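Local structure of transcriptional regulator, LacI family (Arthrobacter sp., 4RKQ) at residues 37-40 / 41-45; 79-82 / 83-86; 231-235 / 236-240. The protein probably represses or regulates transcription as a LacI-family factor, its periplasmic-binding-protein-like region presumably sensing a sugar effector. All blocks are in the same frame, centred on the assembly; numbering follows the deposited sequence.

All three contacts are local, each within one continuous run of chain, and no two of them touch. Interaction 1 closes helix 29-43, interaction 2 opens helix 82-89, and interaction 3 is a helical turn and loop leading into strand 240-243. Each is partly buried, with valine, alanine or leucine facing inward. Their chemistry follows their place: helix bonds with a threonine hydroxyl added in 37-45, first-turn bonds with a water and a ring-amide contact in 79-86, one backbone bond joining the two halves of 231-240 and a glutamine over its turn. Interactions 1 and 3, centres 28 Å apart, both meet the second subunit; interaction 2 touches no other chain.

Interaction 1 of 3, residues 37-40 / 41-45; sequences VVEL and ATLRG
The carbonyl oxygen of V38 accepts two bonds from T42, one from its backbone N and one from its side-chain hydroxyl. T42 OG1 donates to V38 O at 2.7 Å, while T42 N reaches the same V38 O at 2.9 Å; the two donors arrive from opposite faces of the carbonyl plane, the hydroxyl tilted 35° out of it. The hydroxyl is carried there because OG1 stands beside its own backbone N (chi1 -68°), the position from which a helical threonine reaches the carbonyl four residues back. That placement also sets T42 OG1 3.6 Å from V38 CG1. One residue further on, L43 lies across E39: methyl CD1 of L43 comes to 3.6 Å from OE2 of E39, whose chain bends at chi2 (76°), while L43 CG is 3.2 Å from the E39 carbonyl oxygen. The other carboxylate oxygen of E39, OE1, is hydrogen-bonded to H55 of the second subunit. The helix ends in a Schellman motif at G45, whose phi is positive; G45 N donates to T42 O at 2.9 Å. R44 N makes weak bonds to L40 O and A41 O. Within the beta-alpha-beta unit of strand 17-22, helix 29-43 and strand 47-52, V37 and V38 pack on L20, V38 and A41 on V48, and L40 and R44 turn to helix 246-262.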
loop_
_atom_site.group_PDB
_atom_site.type_symbol
_atom_site.label_atom_id
_atom_site.label_comp_id
_atom_site.label_asym_id
_atom_site.label_seq_id
_atom_site.Cartn_x
_atom_site.Cartn_y
_atom_site.Cartn_z
ATOM N N VAL A 37 12.322 -4.293 2.068
ATOM C CA VAL A 37 13.635 -4.205 1.430
ATOM C C VAL A 37 14.318 -2.868 1.726
ATOM O O VAL A 37 15.526 -2.838 2.040
ATOM C CB VAL A 37 13.601 -4.443 -0.112
ATOM C CG1 VAL A 37 14.981 -4.236 -0.707
ATOM C CG2 VAL A 37 13.110 -5.849 -0.431
ATOM N N VAL A 38 13.568 -1.773 1.673
ATOM C CA VAL A 38 14.162 -0.474 1.974
ATOM C C VAL A 38 14.658 -0.414 3.438
ATOM O O VAL A 38 15.711 0.142 3.662
ATOM C CB VAL A 38 13.234 0.685 1.690
ATOM C CG1 VAL A 38 13.867 1.977 2.097
ATOM C CG2 VAL A 38 12.964 0.754 0.194
ATOM N N GLU A 39 13.882 -0.964 4.364
ATOM C CA GLU A 39 14.296 -1.114 5.771
ATOM C C GLU A 39 15.661 -1.808 5.919
ATOM O O GLU A 39 16.587 -1.255 6.516
ATOM C CB GLU A 39 13.262 -1.868 6.580
ATOM C CG GLU A 39 13.653 -2.170 8.048
ATOM C CD GLU A 39 13.560 -0.993 9.005
ATOM O OE1 GLU A 39 13.273 0.148 8.571
ATOM O OE2 GLU A 39 13.779 -1.213 10.224
ATOM N N LEU A 40 15.803 -2.987 5.334
ATOM C CA LEU A 40 17.027 -3.778 5.526
ATOM C C LEU A 40 18.202 -3.136 4.846
ATOM O O LEU A 40 19.275 -3.103 5.405
ATOM C CB LEU A 40 16.827 -5.220 5.075
ATOM C CG LEU A 40 15.749 -5.921 5.861
ATOM C CD1 LEU A 40 15.301 -7.150 5.097
ATOM C CD2 LEU A 40 16.237 -6.261 7.254
ATOM N N ALA A 41 18.003 -2.542 3.667
ATOM C CA ALA A 41 19.069 -1.922 2.952
ATOM C C ALA A 41 19.514 -0.671 3.669
ATOM O O ALA A 41 20.726 -0.355 3.740
ATOM C CB ALA A 41 18.651 -1.587 1.509
ATOM N N THR A 42 18.545 0.079 4.171
ATOM C CA THR A 42 18.825 1.334 4.805
ATOM C C THR A 42 19.669 1.064 6.082
ATOM O O THR A 42 20.593 1.787 6.406
ATOM C CB THR A 42 17.527 2.099 5.135
ATOM O OG1 THR A 42 16.894 2.527 3.896
ATOM C CG2 THR A 42 17.838 3.296 5.988
ATOM N N LEU A 43 19.338 -0.010 6.754
ATOM C CA LEU A 43 20.051 -0.380 7.974
ATOM C C LEU A 43 21.474 -0.897 7.724
ATOM O O LEU A 43 22.276 -0.964 8.674
ATOM C CB LEU A 43 19.244 -1.372 8.720
ATOM C CG LEU A 43 17.954 -0.894 9.352
ATOM C CD1 LEU A 43 17.219 -2.088 9.983
ATOM C CD2 LEU A 43 18.224 0.192 10.360
ATOM N N ARG A 44 21.797 -1.227 6.462
ATOM C CA ARG A 44 23.168 -1.504 6.052
ATOM C C ARG A 44 23.873 -0.264 5.553
ATOM O O ARG A 44 25.046 -0.350 5.076
ATOM C CB ARG A 44 23.213 -2.586 4.966
ATOM C CG ARG A 44 22.605 -3.926 5.335
ATOM C CD ARG A 44 22.964 -4.955 4.290
ATOM N NE ARG A 44 24.383 -5.279 4.344
ATOM C CZ ARG A 44 24.880 -6.265 5.097
ATOM N NH1 ARG A 44 24.063 -7.029 5.824
ATOM N NH2 ARG A 44 26.186 -6.482 5.100
ATOM N N GLY A 45 23.242 0.894 5.638
ATOM C CA GLY A 45 23.832 2.146 5.149
ATOM C C GLY A 45 23.741 2.347 3.650
ATOM O O GLY A 45 24.438 3.179 3.083
#

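Interaction 2 of 3, residues 79-82 / 83-86; sequences GGYA and DQAQ
Y81 and Q84 meet through their side chains at the start of helix 82-89: Q84 OE1 lies 3.7 Å from Y81 CD1 and 4.0 Å from Y81 CE1, approaching the ring obliquely, with ring and amide planes 61° apart. Q84 gets there with CG beside its own backbone N (chi1 -68°) and an extended chain beyond, so the amide spans the distance back to the ring. The first helical bonds begin at Y81. A85 N donates to Y81 O at 2.8 Å, nearly in line with the carbonyl, which agrees with Y81 holding the N-cap position, and Q86 N donates to A82 O at 3.0 Å. The methyl of A85 rests 3.2 Å from Y81 O. A bridging water accepts from D83 N at 3.0 Å and donates a hydrogen bond to G80 O, tying the loop to the first turn. Further out, E99 receives both G80 N and A82 N on its carboxylate, D83 OD1 accepts from G103 N, and Q86 OE1 accepts from L94 N and A105 N. These bonds tie the helix start to strand 94-97 at L94 and to the chain following it at E99, G103 and A105. On its inner side A82 packs on V96 and A85 on L94 of that strand, while Y81 and Q84 lean on L61, and A85 on V64, of helix 60-67.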
loop_
_atom_site.group_PDB
_atom_site.type_symbol
_atom_site.label_atom_id
_atom_site.label_comp_id
_atom_site.label_asym_id
_atom_site.label_seq_id
_atom_site.Cartn_x
_atom_site.Cartn_y
_atom_site.Cartn_z
ATOM N N GLY A 79 8.266 -9.188 -14.189
ATOM C CA GLY A 79 7.202 -9.611 -15.126
ATOM C C GLY A 79 7.675 -10.379 -16.334
ATOM O O GLY A 79 7.099 -10.262 -17.402
ATOM N N GLY A 80 8.759 -11.138 -16.181
ATOM C CA GLY A 80 9.264 -12.026 -17.231
ATOM C C GLY A 80 10.514 -11.541 -17.938
ATOM O O GLY A 80 10.984 -12.214 -18.826
ATOM N N TYR A 81 11.084 -10.397 -17.532
ATOM C CA TYR A 81 12.247 -9.832 -18.217
ATOM C C TYR A 81 13.586 -10.060 -17.511
ATOM O O TYR A 81 14.563 -9.368 -17.810
ATOM C CB TYR A 81 12.032 -8.320 -18.462
ATOM C CG TYR A 81 11.039 -8.024 -19.538
ATOM C CD1 TYR A 81 11.405 -8.086 -20.875
ATOM C CD2 TYR A 81 9.728 -7.729 -19.231
ATOM C CE1 TYR A 81 10.493 -7.818 -21.884
ATOM C CE2 TYR A 81 8.782 -7.475 -20.233
ATOM C CZ TYR A 81 9.184 -7.519 -21.552
ATOM O OH TYR A 81 8.304 -7.280 -22.550
ATOM N N ALA A 82 13.637 -11.030 -16.597
ATOM C CA ALA A 82 14.852 -11.325 -15.818
ATOM C C ALA A 82 16.100 -11.477 -16.649
ATOM O O ALA A 82 17.136 -10.885 -16.349
ATOM C CB ALA A 82 14.646 -12.585 -14.989
ATOM N N ASP A 83 16.034 -12.313 -17.664
ATOM C CA ASP A 83 17.206 -12.618 -18.454
ATOM C C ASP A 83 17.743 -11.398 -19.210
ATOM O O ASP A 83 18.965 -11.094 -19.187
ATOM C CB ASP A 83 16.912 -13.784 -19.414
ATOM C CG ASP A 83 18.182 -14.407 -19.959
ATOM O OD1 ASP A 83 19.021 -14.936 -19.164
ATOM O OD2 ASP A 83 18.358 -14.334 -21.181
ATOM N N GLN A 84 16.837 -10.708 -19.906
ATOM C CA GLN A 84 17.201 -9.505 -20.624
ATOM C C GLN A 84 17.681 -8.384 -19.696
ATOM O O GLN A 84 18.616 -7.668 -20.012
ATOM C CB GLN A 84 16.026 -8.995 -21.449
ATOM C CG GLN A 84 15.662 -9.923 -22.613
ATOM C CD GLN A 84 14.398 -9.503 -23.338
ATOM O OE1 GLN A 84 13.371 -10.163 -23.250
ATOM N NE2 GLN A 84 14.470 -8.390 -24.054
ATOM N N ALA A 85 17.030 -8.238 -18.556
ATOM C CA ALA A 85 17.482 -7.261 -17.560
ATOM C C ALA A 85 18.898 -7.563 -17.011
ATOM O O ALA A 85 19.701 -6.646 -16.833
ATOM C CB ALA A 85 16.478 -7.167 -16.433
ATOM N N GLN A 86 19.225 -8.821 -16.745
ATOM C CA GLN A 86 20.590 -9.106 -16.294
ATOM C C GLN A 86 21.588 -8.787 -17.395
ATOM O O GLN A 86 22.718 -8.342 -17.137
ATOM C CB GLN A 86 20.740 -10.549 -15.815
ATOM C CG GLN A 86 22.115 -10.866 -15.230
ATOM C CD GLN A 86 22.412 -10.048 -13.979
ATOM O OE1 GLN A 86 21.968 -10.374 -12.872
ATOM N NE2 GLN A 86 23.133 -8.942 -14.161
HETATM O O HOH W 1 13.622 -13.840 -18.465
#

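Interaction 3 of 3, residues 231-235 / 236-240; sequences LGELL and SPQLS
Q238 lies back over the turn that 231-235 makes, its extended side chain passing the carbonyl oxygens of two residues. CG of Q238 is 3.4 Å from both L235 O and E233 O, and the amide carbon CD is also 3.4 Å from E233 O. The amide nitrogen NE2 comes to 3.7 Å from E233 CA, a packing distance. CG stands beside the Q238 backbone N (chi1 -64°), and the chain, extended beyond CG, runs alongside the carbonyl oxygen of E233. Replacing Q238 by an alanine removes the CG methylene and the amide, and is likely to open a gap against the E233 carbonyl and L235 O.

The backbone closes the loop: L239 N donates to G232 O at 3.0 Å, a straight bond at 168°, and Q238 CA adds a CA-H...O contact to the same oxygen. G232 brings its backbone close to L239, the CA atoms of G232 and L239 lying 4.8 Å apart. L235 and L239 lie side by side and point the same way, L235 CD1 meeting L239 CB at 4.1 Å. They reach this alignment through different first torsions, L235 with CG beside its backbone N and L239 with CG anti to it (173°). Both leucines pack on helix 200-212. A cis peptide before P237 helps turn the chain back on itself between them.

L235 O accepts a bond from K208 of the second subunit, which also packs on S236 and Q238. Chemically, then, the turn is held through backbone carbonyl acceptors, G232 O for L239 N and L235 O for the lysine, with its leucines packed inward, consistent with a polar outer side that faces the other subunit.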
loop_
_atom_site.group_PDB
_atom_site.type_symbol
_atom_site.label_atom_id
_atom_site.label_comp_id
_atom_site.label_asym_id
_atom_site.label_seq_id
_atom_site.Cartn_x
_atom_site.Cartn_y
_atom_site.Cartn_z
ATOM N N LEU A 231 -3.340 -5.451 5.376
ATOM C CA LEU A 231 -4.785 -5.273 5.130
ATOM C C LEU A 231 -5.637 -6.465 5.679
ATOM O O LEU A 231 -6.796 -6.298 6.068
ATOM C CB LEU A 231 -4.987 -5.182 3.613
ATOM C CG LEU A 231 -6.203 -4.537 2.961
ATOM C CD1 LEU A 231 -6.255 -4.902 1.494
ATOM C CD2 LEU A 231 -7.500 -4.927 3.604
ATOM N N GLY A 232 -5.072 -7.662 5.654
ATOM C CA GLY A 232 -5.780 -8.866 6.059
ATOM C C GLY A 232 -6.238 -8.780 7.508
ATOM O O GLY A 232 -7.244 -9.353 7.852
ATOM N N GLU A 233 -5.511 -8.044 8.343
ATOM C CA GLU A 233 -5.872 -7.907 9.745
ATOM C C GLU A 233 -6.955 -6.865 9.953
ATOM O O GLU A 233 -7.525 -6.798 11.019
ATOM C CB GLU A 233 -4.632 -7.549 10.570
ATOM C CG GLU A 233 -3.660 -8.717 10.694
ATOM C CD GLU A 233 -2.379 -8.390 11.458
ATOM O OE1 GLU A 233 -2.326 -7.378 12.192
ATOM O OE2 GLU A 233 -1.415 -9.165 11.318
ATOM N N LEU A 234 -7.218 -6.042 8.934
ATOM C CA LEU A 234 -8.199 -4.949 9.023
ATOM C C LEU A 234 -9.554 -5.288 8.412
ATOM O O LEU A 234 -10.545 -4.652 8.718
ATOM C CB LEU A 234 -7.645 -3.690 8.342
ATOM C CG LEU A 234 -6.269 -3.266 8.921
ATOM C CD1 LEU A 234 -5.775 -2.007 8.252
ATOM C CD2 LEU A 234 -6.333 -3.057 10.418
ATOM N N LEU A 235 -9.577 -6.251 7.501
ATOM C CA LEU A 235 -10.820 -6.765 6.950
ATOM C C LEU A 235 -11.689 -7.407 8.032
ATOM O O LEU A 235 -11.194 -7.805 9.085
ATOM C CB LEU A 235 -10.547 -7.798 5.879
ATOM C CG LEU A 235 -9.706 -7.301 4.694
ATOM C CD1 LEU A 235 -9.368 -8.426 3.741
ATOM C CD2 LEU A 235 -10.395 -6.200 3.931
ATOM N N SER A 236 -12.984 -7.456 7.760
ATOM C CA SER A 236 -13.927 -8.189 8.598
ATOM C C SER A 236 -14.750 -9.119 7.717
ATOM O O SER A 236 -15.493 -8.648 6.860
ATOM C CB SER A 236 -14.842 -7.218 9.343
ATOM O OG SER A 236 -15.514 -7.888 10.389
ATOM N N PRO A 237 -14.607 -10.450 7.889
ATOM C CA PRO A 237 -13.691 -11.096 8.846
ATOM C C PRO A 237 -12.237 -10.929 8.446
ATOM O O PRO A 237 -11.961 -10.705 7.252
ATOM C CB PRO A 237 -14.061 -12.572 8.729
ATOM C CG PRO A 237 -14.545 -12.711 7.329
ATOM C CD PRO A 237 -15.221 -11.408 6.967
ATOM N N GLN A 238 -11.347 -11.024 9.418
ATOM C CA GLN A 238 -9.939 -10.979 9.138
ATOM C C GLN A 238 -9.558 -12.198 8.305
ATOM O O GLN A 238 -10.038 -13.314 8.529
ATOM C CB GLN A 238 -9.146 -10.932 10.420
ATOM C CG GLN A 238 -9.373 -9.682 11.241
ATOM C CD GLN A 238 -8.490 -9.685 12.473
ATOM O OE1 GLN A 238 -8.885 -9.259 13.552
ATOM N NE2 GLN A 238 -7.305 -10.182 12.314
ATOM N N LEU A 239 -8.667 -11.966 7.360
ATOM C CA LEU A 239 -8.469 -12.861 6.232
ATOM C C LEU A 239 -7.428 -13.895 6.532
ATOM O O LEU A 239 -6.289 -13.572 6.890
ATOM C CB LEU A 239 -8.062 -12.072 4.982
ATOM C CG LEU A 239 -7.659 -12.855 3.737
ATOM C CD1 LEU A 239 -8.798 -13.679 3.214
ATOM C CD2 LEU A 239 -7.177 -11.905 2.653
ATOM N N SER A 240 -7.827 -15.162 6.408
ATOM C CA SER A 240 -6.896 -16.272 6.597
ATOM C C SER A 240 -6.082 -16.325 5.330
ATOM O O SER A 240 -6.601 -16.075 4.247
ATOM C CB SER A 240 -7.627 -17.611 6.812
ATOM O OG SER A 240 -8.289 -17.602 8.077
#